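PDB 1JYE: lactose Operon Repressor from Escherichia coli, which binds operator DNA to repress transcription of the lactose-utilisation genes and releases it when an inducer sugar occupies the core domain. Local coordinates for residues N113-R118 against A139-P144; V95-E100 against K108-N113; A145-V150 against T154-I159; L84-Q89 against S300-L305. The protein carries 1 engineered substitution. One frame throughout, in Å; residues are numbered along the deposited sequence.

All four contacts lie in the half of the core that holds the parallel sheet ordered 93-98, 63-68, 122-125, 145-147. Contacts 2, 1 and 3 follow one another along the chain, and contact 4 brackets them all by joining helix 74-89 to the much later helix 293-308. Contacts 1 and 2, with centres 10 Å apart, share N113 and helix 104-115; the other pairs of centres lie 16 to 18 Å apart. Contacts 1 and 3 touch where C140 meets A145, and helix 293-308 of contact 4 packs on L146, L148 and I159 of contact 3. Contacts 2 and 4 both pack on the second subunit, and Q117 of contact 1 meets its S93, which places them at the dimer interface.

Contact 1: residues N113-R118 against A139-P144; sequences NLLAQR and ACTNVP
L115 pushes the forked end of its side chain into the bend of 139-144, and its two methyls divide the work. CD1 sits 3.4 Å from A139 O and also meets T141 OG1, the two side chains approaching tip to tip. CD2 rests on V143 CG2 at 3.6 Å, here with the two side chains running antiparallel past one another, and lies 3.7 Å from C140 O. V143 offers this methyl because its CG1 is anti to the backbone N (chi1 173°), which leaves CG2 beside the N.

The bend is a type I' beta turn from C140 to V143, entered as the chain leaves helix 130-139 and held by V143 N donating to C140 O at 3.1 Å. The same oxygen accepts T141 OG1 at 2.6 Å, from above the carbonyl plane and from the face opposite to V143 N. On the other side, helix 104-115 runs out in a type I turn from L115 to R118, with R118 N bonded to L115 O at 3.0 Å. L122 of the inner strand 122-125 lies beneath both parts, touched by L115 and C140.

The contact joins two helix exits on one side of the sheet. Across it there is only van der Waals packing; C140 O and T141 OG1 are paired within the turn, so L115 can lay its methyls against them while both keep their bonds.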
loop_
_atom_site.group_PDB
_atom_site.type_symbol
_atom_site.label_atom_id
_atom_site.label_comp_id
_atom_site.label_asym_id
_atom_site.label_seq_id
_atom_site.Cartn_x
_atom_site.Cartn_y
_atom_site.Cartn_z
ATOM N N ASN A 113 13.894 21.449 4.381
ATOM C CA ASN A 113 12.851 21.941 3.484
ATOM C C ASN A 113 11.521 22.124 4.209
ATOM O O ASN A 113 10.771 23.054 3.917
ATOM C CB ASN A 113 12.653 20.991 2.299
ATOM C CG ASN A 113 13.898 20.849 1.448
ATOM O OD1 ASN A 113 14.674 21.794 1.299
ATOM N ND2 ASN A 113 14.085 19.670 0.867
ATOM N N LEU A 114 11.223 21.231 5.149
ATOM C CA LEU A 114 9.979 21.317 5.906
ATOM C C LEU A 114 9.982 22.545 6.816
ATOM O O LEU A 114 8.969 23.236 6.946
ATOM C CB LEU A 114 9.775 20.044 6.736
ATOM C CG LEU A 114 9.438 18.785 5.928
ATOM C CD1 LEU A 114 9.522 17.559 6.820
ATOM C CD2 LEU A 114 8.040 18.920 5.332
ATOM N N LEU A 115 11.123 22.813 7.441
ATOM C CA LEU A 115 11.248 23.966 8.325
ATOM C C LEU A 115 11.096 25.258 7.529
ATOM O O LEU A 115 10.625 26.270 8.051
ATOM C CB LEU A 115 12.605 23.950 9.036
ATOM C CG LEU A 115 12.806 22.883 10.114
ATOM C CD1 LEU A 115 14.245 22.924 10.607
ATOM C CD2 LEU A 115 11.832 23.123 11.264
ATOM N N ALA A 116 11.496 25.219 6.263
ATOM C CA ALA A 116 11.396 26.390 5.398
ATOM C C ALA A 116 9.934 26.707 5.091
ATOM O O ALA A 116 9.603 27.817 4.665
ATOM C CB ALA A 116 12.166 26.153 4.107
ATOM N N GLN A 117 9.060 25.726 5.300
ATOM C CA GLN A 117 7.635 25.917 5.053
ATOM C C GLN A 117 6.931 26.386 6.324
ATOM O O GLN A 117 5.705 26.461 6.379
ATOM C CB GLN A 117 6.999 24.620 4.545
ATOM C CG GLN A 117 7.494 24.180 3.175
ATOM C CD GLN A 117 7.348 25.270 2.125
ATOM O OE1 GLN A 117 6.317 25.935 2.046
ATOM N NE2 GLN A 117 8.381 25.449 1.310
ATOM N N ARG A 118 7.726 26.695 7.344
ATOM C CA ARG A 118 7.222 27.182 8.625
ATOM C C ARG A 118 6.353 26.209 9.420
ATOM O O ARG A 118 5.365 26.613 10.031
ATOM C CB ARG A 118 6.445 28.490 8.430
ATOM C CG ARG A 118 7.238 29.612 7.774
ATOM C CD ARG A 118 6.579 30.957 8.041
ATOM N NE ARG A 118 5.148 30.932 7.746
ATOM C CZ ARG A 118 4.300 31.904 8.073
ATOM N NH1 ARG A 118 4.736 32.984 8.707
ATOM N NH2 ARG A 118 3.013 31.792 7.768
ATOM N N ALA A 139 18.924 19.062 13.897
ATOM C CA ALA A 139 18.613 19.850 12.710
ATOM C C ALA A 139 17.205 20.443 12.712
ATOM O O ALA A 139 16.890 21.297 11.886
ATOM C CB ALA A 139 18.811 18.997 11.464
ATOM N N CYS A 140 16.360 20.005 13.637
ATOM C CA CYS A 140 14.990 20.507 13.694
ATOM C C CYS A 140 14.865 21.912 14.288
ATOM O O CYS A 140 13.771 22.475 14.347
ATOM C CB CYS A 140 14.112 19.519 14.461
ATOM S SG CYS A 140 13.946 17.925 13.623
ATOM N N THR A 141 15.989 22.474 14.719
ATOM C CA THR A 141 16.022 23.821 15.284
ATOM C C THR A 141 14.959 24.106 16.348
ATOM O O THR A 141 14.100 24.970 16.164
ATOM C CB THR A 141 15.888 24.886 14.172
ATOM O OG1 THR A 141 14.566 24.845 13.621
ATOM C CG2 THR A 141 16.893 24.623 13.062
ATOM N N ASN A 142 15.023 23.380 17.459
ATOM C CA ASN A 142 14.088 23.561 18.568
ATOM C C ASN A 142 12.615 23.282 18.268
ATOM O O ASN A 142 11.785 23.289 19.178
ATOM C CB ASN A 142 14.236 24.971 19.147
ATOM C CG ASN A 142 15.559 25.168 19.863
ATOM O OD1 ASN A 142 15.866 26.262 20.339
ATOM N ND2 ASN A 142 16.350 24.102 19.950
ATOM N N VAL A 143 12.279 23.056 17.001
ATOM C CA VAL A 143 10.899 22.741 16.645
ATOM C C VAL A 143 10.672 21.317 17.155
ATOM O O VAL A 143 11.495 20.440 16.917
ATOM C CB VAL A 143 10.693 22.767 15.113
ATOM C CG1 VAL A 143 9.302 22.268 14.765
ATOM C CG2 VAL A 143 10.896 24.178 14.583
ATOM N N PRO A 144 9.559 21.068 17.863
ATOM C CA PRO A 144 9.329 19.708 18.361
ATOM C C PRO A 144 9.391 18.652 17.261
ATOM O O PRO A 144 8.825 18.834 16.184
ATOM C CB PRO A 144 7.952 19.806 19.021
ATOM C CG PRO A 144 7.288 20.922 18.270
ATOM C CD PRO A 144 8.396 21.929 18.134
#

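Contact 2: residues V95-E100 against K108-N113; sequences VVSMVE and KTAVHN. Unlike the reference sequence in segment 108-113: T109 (reference Ala).
Strand 95-98 lies against helix 108-113 with S97 and A110 as the nearest backbone pair, their CA atoms 6.0 Å apart, close for a strand and a helix and possible because the residues between them are small. The chain leaves the strand at V99 and E100 and returns in helix 104-115, the connecting helix of a beta-alpha-beta crossover from strand 93-98 to strand 122-125 that passes over strand 63-68.

S97 and A110 carry the contact. S97 turns its hydroxyl onto the helix: OG, anti to the backbone N (chi1 178°), stands 3.5 Å from A110 CB and 3.8 Å from A110 CA. The alanine methyl faces the strand and is met a second time by V99, whose CG2 lies 4.1 Å from A110 CB. The place of CG2 beside the backbone N of V99 is what turns this branch to the helix.

The helix is held by its own backbone bonds, among them H112 N to K108 O at 2.9 Å. On its other flank V111 packs on V136 of helix 130-139, and V96 on the far face of the strand meets the engineered L84 of the second subunit. S97 is backbone-bonded to V66 and T68 of strand 63-68.

Between strand and helix the interaction is one of close fit: a methyl met by a hydroxyl and a valine branch from directions roughly at right angles, held by dispersion forces without a polar bond across it.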
loop_
_atom_site.group_PDB
_atom_site.type_symbol
_atom_site.label_atom_id
_atom_site.label_comp_id
_atom_site.label_asym_id
_atom_site.label_seq_id
_atom_site.Cartn_x
_atom_site.Cartn_y
_atom_site.Cartn_z
ATOM N N VAL A 95 2.477 19.184 5.699
ATOM C CA VAL A 95 3.411 19.265 4.586
ATOM C C VAL A 95 4.152 17.932 4.649
ATOM O O VAL A 95 4.666 17.555 5.702
ATOM C CB VAL A 95 4.425 20.419 4.764
ATOM C CG1 VAL A 95 5.379 20.462 3.573
ATOM C CG2 VAL A 95 3.686 21.745 4.904
ATOM N N VAL A 96 4.192 17.213 3.533
ATOM C CA VAL A 96 4.851 15.914 3.502
ATOM C C VAL A 96 6.050 15.900 2.566
ATOM O O VAL A 96 5.947 16.288 1.401
ATOM C CB VAL A 96 3.868 14.806 3.053
ATOM C CG1 VAL A 96 4.548 13.436 3.129
ATOM C CG2 VAL A 96 2.622 14.837 3.921
ATOM N N SER A 97 7.189 15.451 3.088
ATOM C CA SER A 97 8.413 15.361 2.305
ATOM C C SER A 97 8.861 13.903 2.308
ATOM O O SER A 97 9.032 13.302 3.372
ATOM C CB SER A 97 9.506 16.246 2.916
ATOM O OG SER A 97 10.721 16.130 2.191
ATOM N N MET A 98 9.034 13.330 1.122
ATOM C CA MET A 98 9.456 11.939 1.012
ATOM C C MET A 98 10.971 11.916 0.858
ATOM O O MET A 98 11.520 12.495 -0.078
ATOM C CB MET A 98 8.769 11.277 -0.187
ATOM C CG MET A 98 8.435 9.804 0.019
ATOM S SD MET A 98 7.286 9.162 -1.238
ATOM C CE MET A 98 8.411 8.912 -2.593
ATOM N N VAL A 99 11.645 11.244 1.785
ATOM C CA VAL A 99 13.101 11.179 1.780
ATOM C C VAL A 99 13.709 10.453 0.588
ATOM O O VAL A 99 13.288 9.355 0.228
ATOM C CB VAL A 99 13.619 10.534 3.082
ATOM C CG1 VAL A 99 15.144 10.520 3.092
ATOM C CG2 VAL A 99 13.092 11.310 4.277
ATOM N N GLU A 100 14.718 11.084 -0.009
ATOM C CA GLU A 100 15.420 10.539 -1.166
ATOM C C GLU A 100 15.971 9.141 -0.892
ATOM O O GLU A 100 16.585 8.527 -1.764
ATOM C CB GLU A 100 16.562 11.476 -1.570
ATOM C CG GLU A 100 16.110 12.893 -1.895
ATOM C CD GLU A 100 17.255 13.793 -2.321
ATOM O OE1 GLU A 100 18.188 13.996 -1.516
ATOM O OE2 GLU A 100 17.219 14.299 -3.463
ATOM N N LYS A 108 18.037 14.909 6.745
ATOM C CA LYS A 108 18.296 16.263 7.220
ATOM C C LYS A 108 17.817 17.278 6.187
ATOM O O LYS A 108 17.277 18.327 6.535
ATOM C CB LYS A 108 19.789 16.459 7.485
ATOM C CG LYS A 108 20.297 15.702 8.696
ATOM C CD LYS A 108 21.800 15.869 8.850
ATOM C CE LYS A 108 22.290 15.229 10.131
ATOM N NZ LYS A 108 21.676 15.885 11.314
ATOM N N THR A 109 18.018 16.960 4.914
ATOM C CA THR A 109 17.593 17.849 3.840
ATOM C C THR A 109 16.073 17.982 3.857
ATOM O O THR A 109 15.532 19.079 3.711
ATOM C CB THR A 109 18.051 17.315 2.466
ATOM O OG1 THR A 109 19.483 17.344 2.401
ATOM C CG2 THR A 109 17.478 18.164 1.336
ATOM N N ALA A 110 15.387 16.857 4.043
ATOM C CA ALA A 110 13.931 16.864 4.091
ATOM C C ALA A 110 13.461 17.754 5.237
ATOM O O ALA A 110 12.551 18.569 5.072
ATOM C CB ALA A 110 13.403 15.444 4.272
ATOM N N VAL A 111 14.086 17.595 6.399
ATOM C CA VAL A 111 13.736 18.393 7.566
ATOM C C VAL A 111 13.972 19.874 7.282
ATOM O O VAL A 111 13.155 20.719 7.643
ATOM C CB VAL A 111 14.564 17.967 8.800
ATOM C CG1 VAL A 111 14.378 18.970 9.927
ATOM C CG2 VAL A 111 14.129 16.580 9.253
ATOM N N HIS A 112 15.088 20.184 6.631
ATOM C CA HIS A 112 15.402 21.568 6.294
ATOM C C HIS A 112 14.301 22.174 5.420
ATOM O O HIS A 112 13.825 23.276 5.690
ATOM C CB HIS A 112 16.748 21.640 5.566
ATOM C CG HIS A 112 17.115 23.018 5.107
ATOM N ND1 HIS A 112 16.483 23.645 4.055
ATOM C CD2 HIS A 112 18.040 23.894 5.567
ATOM C CE1 HIS A 112 17.003 24.849 3.886
ATOM N NE2 HIS A 112 17.949 25.024 4.791
ATOM N N ASN A 113 13.894 21.449 4.381
ATOM C CA ASN A 113 12.851 21.941 3.484
ATOM C C ASN A 113 11.521 22.124 4.209
ATOM O O ASN A 113 10.771 23.054 3.917
ATOM C CB ASN A 113 12.653 20.991 2.299
ATOM C CG ASN A 113 13.898 20.849 1.448
ATOM O OD1 ASN A 113 14.674 21.794 1.299
ATOM N ND2 ASN A 113 14.085 19.670 0.867
#

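Contact 3: residues A145-V150 against T154-I159; sequences ALFLDV and TPINSI
Segments 145-150 and 154-159 meet through a single parallel bridge, F147 with S158, in which F147 N donates to N157 O at 2.9 Å (172°) and F147 O accepts I159 N at 3.0 Å. One water extends the pairing, giving a hydrogen to A145 O and accepting from N157 N.

The F147 ring turns its edge to N157 O, while the I156 side chain lies crosswise to F147 and brings CD1 to 3.8 Å from F147 CD1. That same methyl meets V150 CG2 tip to tip, and V150 CG2 also touches S158 CB at 3.7 Å. On the other face L146 CD2 lies 3.9 Å from I159 CD1, and L148 runs alongside I159 with CD2 near I159 CB. I159 O is buried without a hydrogen-bond partner in the model; the CA-H of L148 points at it, with CA 3.5 Å away.

The bridge joins strand 145-147, at the edge of the four-stranded parallel sheet, to strand 158-161, which pairs with 316-324; S158 OG bonds N316 there. L146 and I159 face helix 293-308, F147 and I156 face helix 130-139, so the junction lies between helices on both sides.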
loop_
_atom_site.group_PDB
_atom_site.type_symbol
_atom_site.label_atom_id
_atom_site.label_comp_id
_atom_site.label_asym_id
_atom_site.label_seq_id
_atom_site.Cartn_x
_atom_site.Cartn_y
_atom_site.Cartn_z
ATOM N N ALA A 145 10.093 17.557 17.538
ATOM C CA ALA A 145 10.239 16.472 16.575
ATOM C C ALA A 145 9.936 15.125 17.221
ATOM O O ALA A 145 10.438 14.814 18.303
ATOM C CB ALA A 145 11.651 16.467 16.004
ATOM N N LEU A 146 9.126 14.323 16.539
ATOM C CA LEU A 146 8.738 13.009 17.033
ATOM C C LEU A 146 9.156 11.951 16.014
ATOM O O LEU A 146 8.803 12.042 14.840
ATOM C CB LEU A 146 7.223 12.980 17.246
ATOM C CG LEU A 146 6.587 11.723 17.834
ATOM C CD1 LEU A 146 7.073 11.513 19.272
ATOM C CD2 LEU A 146 5.077 11.882 17.809
ATOM N N PHE A 147 9.909 10.950 16.466
ATOM C CA PHE A 147 10.400 9.889 15.584
ATOM C C PHE A 147 9.579 8.608 15.687
ATOM O O PHE A 147 9.254 8.157 16.786
ATOM C CB PHE A 147 11.867 9.579 15.908
ATOM C CG PHE A 147 12.803 10.737 15.674
ATOM C CD1 PHE A 147 12.809 11.834 16.534
ATOM C CD2 PHE A 147 13.676 10.730 14.595
ATOM C CE1 PHE A 147 13.680 12.909 16.320
ATOM C CE2 PHE A 147 14.551 11.798 14.367
ATOM C CZ PHE A 147 14.552 12.891 15.235
ATOM N N LEU A 148 9.265 8.013 14.538
ATOM C CA LEU A 148 8.466 6.791 14.507
ATOM C C LEU A 148 9.209 5.544 14.022
ATOM O O LEU A 148 8.638 4.451 13.997
ATOM C CB LEU A 148 7.226 7.009 13.632
ATOM C CG LEU A 148 6.371 8.239 13.949
ATOM C CD1 LEU A 148 5.140 8.263 13.036
ATOM C CD2 LEU A 148 5.953 8.212 15.418
ATOM N N ASP A 149 10.474 5.690 13.636
ATOM C CA ASP A 149 11.243 4.544 13.148
ATOM C C ASP A 149 12.669 4.611 13.676
ATOM O O ASP A 149 13.613 4.905 12.938
ATOM C CB ASP A 149 11.262 4.527 11.618
ATOM C CG ASP A 149 11.641 3.168 11.050
ATOM O OD1 ASP A 149 12.109 2.296 11.818
ATOM O OD2 ASP A 149 11.472 2.974 9.828
ATOM N N VAL A 150 12.805 4.334 14.965
ATOM C CA VAL A 150 14.094 4.369 15.646
ATOM C C VAL A 150 14.101 3.297 16.728
ATOM O O VAL A 150 13.119 2.574 16.907
ATOM C CB VAL A 150 14.308 5.733 16.344
ATOM C CG1 VAL A 150 14.466 6.832 15.317
ATOM C CG2 VAL A 150 13.118 6.043 17.263
ATOM N N THR A 154 17.179 5.296 21.882
ATOM C CA THR A 154 17.686 6.600 21.466
ATOM C C THR A 154 16.982 7.704 22.255
ATOM O O THR A 154 15.754 7.745 22.322
ATOM C CB THR A 154 17.473 6.812 19.958
ATOM O OG1 THR A 154 18.008 5.687 19.249
ATOM C CG2 THR A 154 18.180 8.080 19.490
ATOM N N PRO A 155 17.762 8.614 22.864
ATOM C CA PRO A 155 17.265 9.734 23.670
ATOM C C PRO A 155 16.584 10.879 22.930
ATOM O O PRO A 155 17.039 12.025 22.983
ATOM C CB PRO A 155 18.516 10.194 24.410
ATOM C CG PRO A 155 19.573 9.994 23.378
ATOM C CD PRO A 155 19.236 8.619 22.825
ATOM N N ILE A 156 15.493 10.563 22.239
ATOM C CA ILE A 156 14.711 11.556 21.513
ATOM C C ILE A 156 13.244 11.217 21.748
ATOM O O ILE A 156 12.944 10.208 22.382
ATOM C CB ILE A 156 15.024 11.528 19.987
ATOM C CG1 ILE A 156 14.997 10.092 19.449
ATOM C CG2 ILE A 156 16.400 12.127 19.734
ATOM C CD1 ILE A 156 13.631 9.461 19.381
ATOM N N ASN A 157 12.334 12.056 21.262
ATOM C CA ASN A 157 10.908 11.782 21.426
ATOM C C ASN A 157 10.522 10.780 20.354
ATOM O O ASN A 157 10.800 10.994 19.174
ATOM C CB ASN A 157 10.086 13.062 21.259
ATOM C CG ASN A 157 10.387 14.086 22.332
ATOM O OD1 ASN A 157 10.493 13.748 23.509
ATOM N ND2 ASN A 157 10.513 15.345 21.933
ATOM N N SER A 158 9.881 9.686 20.753
ATOM C CA SER A 158 9.514 8.667 19.784
ATOM C C SER A 158 8.363 7.773 20.213
ATOM O O SER A 158 7.985 7.724 21.380
ATOM C CB SER A 158 10.726 7.775 19.500
ATOM O OG SER A 158 11.127 7.093 20.684
ATOM N N ILE A 159 7.804 7.081 19.229
ATOM C CA ILE A 159 6.742 6.115 19.456
ATOM C C ILE A 159 7.047 4.992 18.486
ATOM O O ILE A 159 7.084 5.213 17.273
ATOM C CB ILE A 159 5.337 6.648 19.108
ATOM C CG1 ILE A 159 5.059 7.953 19.856
ATOM C CG2 ILE A 159 4.296 5.587 19.475
ATOM C CD1 ILE A 159 3.739 8.611 19.464
HETATM O O HOH W 1 12.886 14.319 19.577
#

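Contact 4: residues L84-Q89 against S300-L305; sequences LSRADQ and SVDRLL. Engineered in segment 84-89: L84 (natural residue Lys).
D302 OD1 is gripped by two nitrogens of R86: NE at 2.6 Å, and NH2 through a weaker, more bent bond at 3.1 Å. The NE bond is fairly straight (158°), uses the syn lone pair of OD1 and comes in at the edge of the guanidinium, near its plane. The carboxylate itself stands perpendicular to that plane, so one oxygen takes both bonds and OD2 stays farther off in this salt bridge.

R86 reaches across because its chain, with CG anti to the backbone N, bends at chi2 (54°) and turns toward helix 293-308. On the way its aliphatic part lies over V301, with R86 CG 3.7 Å from V301 CB, the two side chains crossing at a slant. V301 CG1 also comes to 4.1 Å from A87 N, beside the closest backbone approach, A87 to V301. The helix axes pass 9.4 Å apart at an angle of 50°.

Within its own helix the guanidinium has a further partner: R86 NH1 donates to Q89 OE1 at 2.9 Å. Q89 NE2 in turn bonds S85 OG. L90, just beyond helix 74-89, packs on V301 and D302, and the engineered L84 packs on L71 of the second subunit.

Two helices distant in sequence are thus joined by a salt bridge beside the packing of R86's aliphatic chain on V301. With D302 on one side and Q89 on the other, the guanidinium is fixed in its rotation, and its charge probably favours an ionised D302.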
loop_
_atom_site.group_PDB
_atom_site.type_symbol
_atom_site.label_atom_id
_atom_site.label_comp_id
_atom_site.label_asym_id
_atom_site.label_seq_id
_atom_site.Cartn_x
_atom_site.Cartn_y
_atom_site.Cartn_z
ATOM N N LEU A 84 -2.499 11.888 8.472
ATOM C CA LEU A 84 -3.315 12.855 7.745
ATOM C C LEU A 84 -4.753 12.875 8.248
ATOM O O LEU A 84 -5.374 13.934 8.330
ATOM C CB LEU A 84 -3.294 12.547 6.245
ATOM C CG LEU A 84 -1.925 12.637 5.569
ATOM C CD1 LEU A 84 -2.048 12.215 4.110
ATOM C CD2 LEU A 84 -1.382 14.054 5.679
ATOM N N SER A 85 -5.284 11.705 8.583
ATOM C CA SER A 85 -6.650 11.625 9.083
ATOM C C SER A 85 -6.793 12.353 10.417
ATOM O O SER A 85 -7.705 13.163 10.600
ATOM C CB SER A 85 -7.074 10.164 9.249
ATOM O OG SER A 85 -8.387 10.079 9.779
ATOM N N ARG A 86 -5.884 12.070 11.348
ATOM C CA ARG A 86 -5.934 12.694 12.666
ATOM C C ARG A 86 -5.648 14.191 12.595
ATOM O O ARG A 86 -6.251 14.981 13.327
ATOM C CB ARG A 86 -4.943 12.011 13.613
ATOM C CG ARG A 86 -5.037 12.479 15.059
ATOM C CD ARG A 86 -6.461 12.358 15.596
ATOM N NE ARG A 86 -6.532 12.647 17.026
ATOM C CZ ARG A 86 -7.653 12.945 17.676
ATOM N NH1 ARG A 86 -8.807 12.998 17.023
ATOM N NH2 ARG A 86 -7.620 13.191 18.980
ATOM N N ALA A 87 -4.731 14.583 11.716
ATOM C CA ALA A 87 -4.394 15.992 11.555
ATOM C C ALA A 87 -5.642 16.749 11.109
ATOM O O ALA A 87 -5.961 17.812 11.642
ATOM C CB ALA A 87 -3.287 16.152 10.525
ATOM N N ASP A 88 -6.342 16.185 10.129
ATOM C CA ASP A 88 -7.567 16.784 9.607
ATOM C C ASP A 88 -8.559 16.952 10.754
ATOM O O ASP A 88 -9.193 17.998 10.896
ATOM C CB ASP A 88 -8.176 15.879 8.534
ATOM C CG ASP A 88 -9.378 16.504 7.847
ATOM O OD1 ASP A 88 -10.211 15.747 7.308
ATOM O OD2 ASP A 88 -9.486 17.748 7.833
ATOM N N GLN A 89 -8.679 15.910 11.571
ATOM C CA GLN A 89 -9.586 15.913 12.715
ATOM C C GLN A 89 -9.271 17.031 13.699
ATOM O O GLN A 89 -10.177 17.631 14.278
ATOM C CB GLN A 89 -9.509 14.576 13.456
ATOM C CG GLN A 89 -10.061 13.380 12.702
ATOM C CD GLN A 89 -9.730 12.067 13.393
ATOM O OE1 GLN A 89 -9.951 11.913 14.595
ATOM N NE2 GLN A 89 -9.197 11.115 12.634
ATOM N N SER A 300 0.725 9.643 16.952
ATOM C CA SER A 300 1.836 10.554 16.677
ATOM C C SER A 300 1.373 12.002 16.541
ATOM O O SER A 300 2.078 12.928 16.944
ATOM C CB SER A 300 2.596 10.129 15.409
ATOM O OG SER A 300 1.844 10.363 14.227
ATOM N N VAL A 301 0.187 12.205 15.975
ATOM C CA VAL A 301 -0.328 13.558 15.812
ATOM C C VAL A 301 -0.711 14.131 17.170
ATOM O O VAL A 301 -0.338 15.259 17.502
ATOM C CB VAL A 301 -1.553 13.586 14.871
ATOM C CG1 VAL A 301 -2.132 14.998 14.804
ATOM C CG2 VAL A 301 -1.138 13.131 13.479
ATOM N N ASP A 302 -1.443 13.352 17.960
ATOM C CA ASP A 302 -1.844 13.807 19.288
ATOM C C ASP A 302 -0.601 14.152 20.102
ATOM O O ASP A 302 -0.548 15.183 20.769
ATOM C CB ASP A 302 -2.638 12.723 20.027
ATOM C CG ASP A 302 -3.881 12.284 19.277
ATOM O OD1 ASP A 302 -4.497 13.126 18.595
ATOM O OD2 ASP A 302 -4.251 11.095 19.384
ATOM N N ARG A 303 0.401 13.280 20.035
ATOM C CA ARG A 303 1.646 13.468 20.776
ATOM C C ARG A 303 2.409 14.716 20.334
ATOM O O ARG A 303 2.882 15.490 21.167
ATOM C CB ARG A 303 2.541 12.232 20.612
ATOM C CG ARG A 303 3.796 12.216 21.497
ATOM C CD ARG A 303 3.432 12.186 22.980
ATOM N NE ARG A 303 2.343 11.247 23.241
ATOM C CZ ARG A 303 2.449 9.922 23.173
ATOM N NH1 ARG A 303 1.386 9.165 23.415
ATOM N NH2 ARG A 303 3.613 9.349 22.888
ATOM N N LEU A 304 2.529 14.910 19.023
ATOM C CA LEU A 304 3.248 16.067 18.499
ATOM C C LEU A 304 2.610 17.372 18.951
ATOM O O LEU A 304 3.306 18.305 19.355
ATOM C CB LEU A 304 3.287 16.035 16.970
ATOM C CG LEU A 304 4.055 17.197 16.330
ATOM C CD1 LEU A 304 5.537 17.065 16.647
ATOM C CD2 LEU A 304 3.833 17.197 14.824
ATOM N N LEU A 305 1.286 17.442 18.876
ATOM C CA LEU A 305 0.594 18.653 19.289
ATOM C C LEU A 305 0.758 18.887 20.790
ATOM O O LEU A 305 0.888 20.028 21.228
ATOM C CB LEU A 305 -0.885 18.578 18.896
ATOM C CG LEU A 305 -1.117 18.455 17.383
ATOM C CD1 LEU A 305 -2.599 18.598 17.079
ATOM C CD2 LEU A 305 -0.326 19.528 16.640
#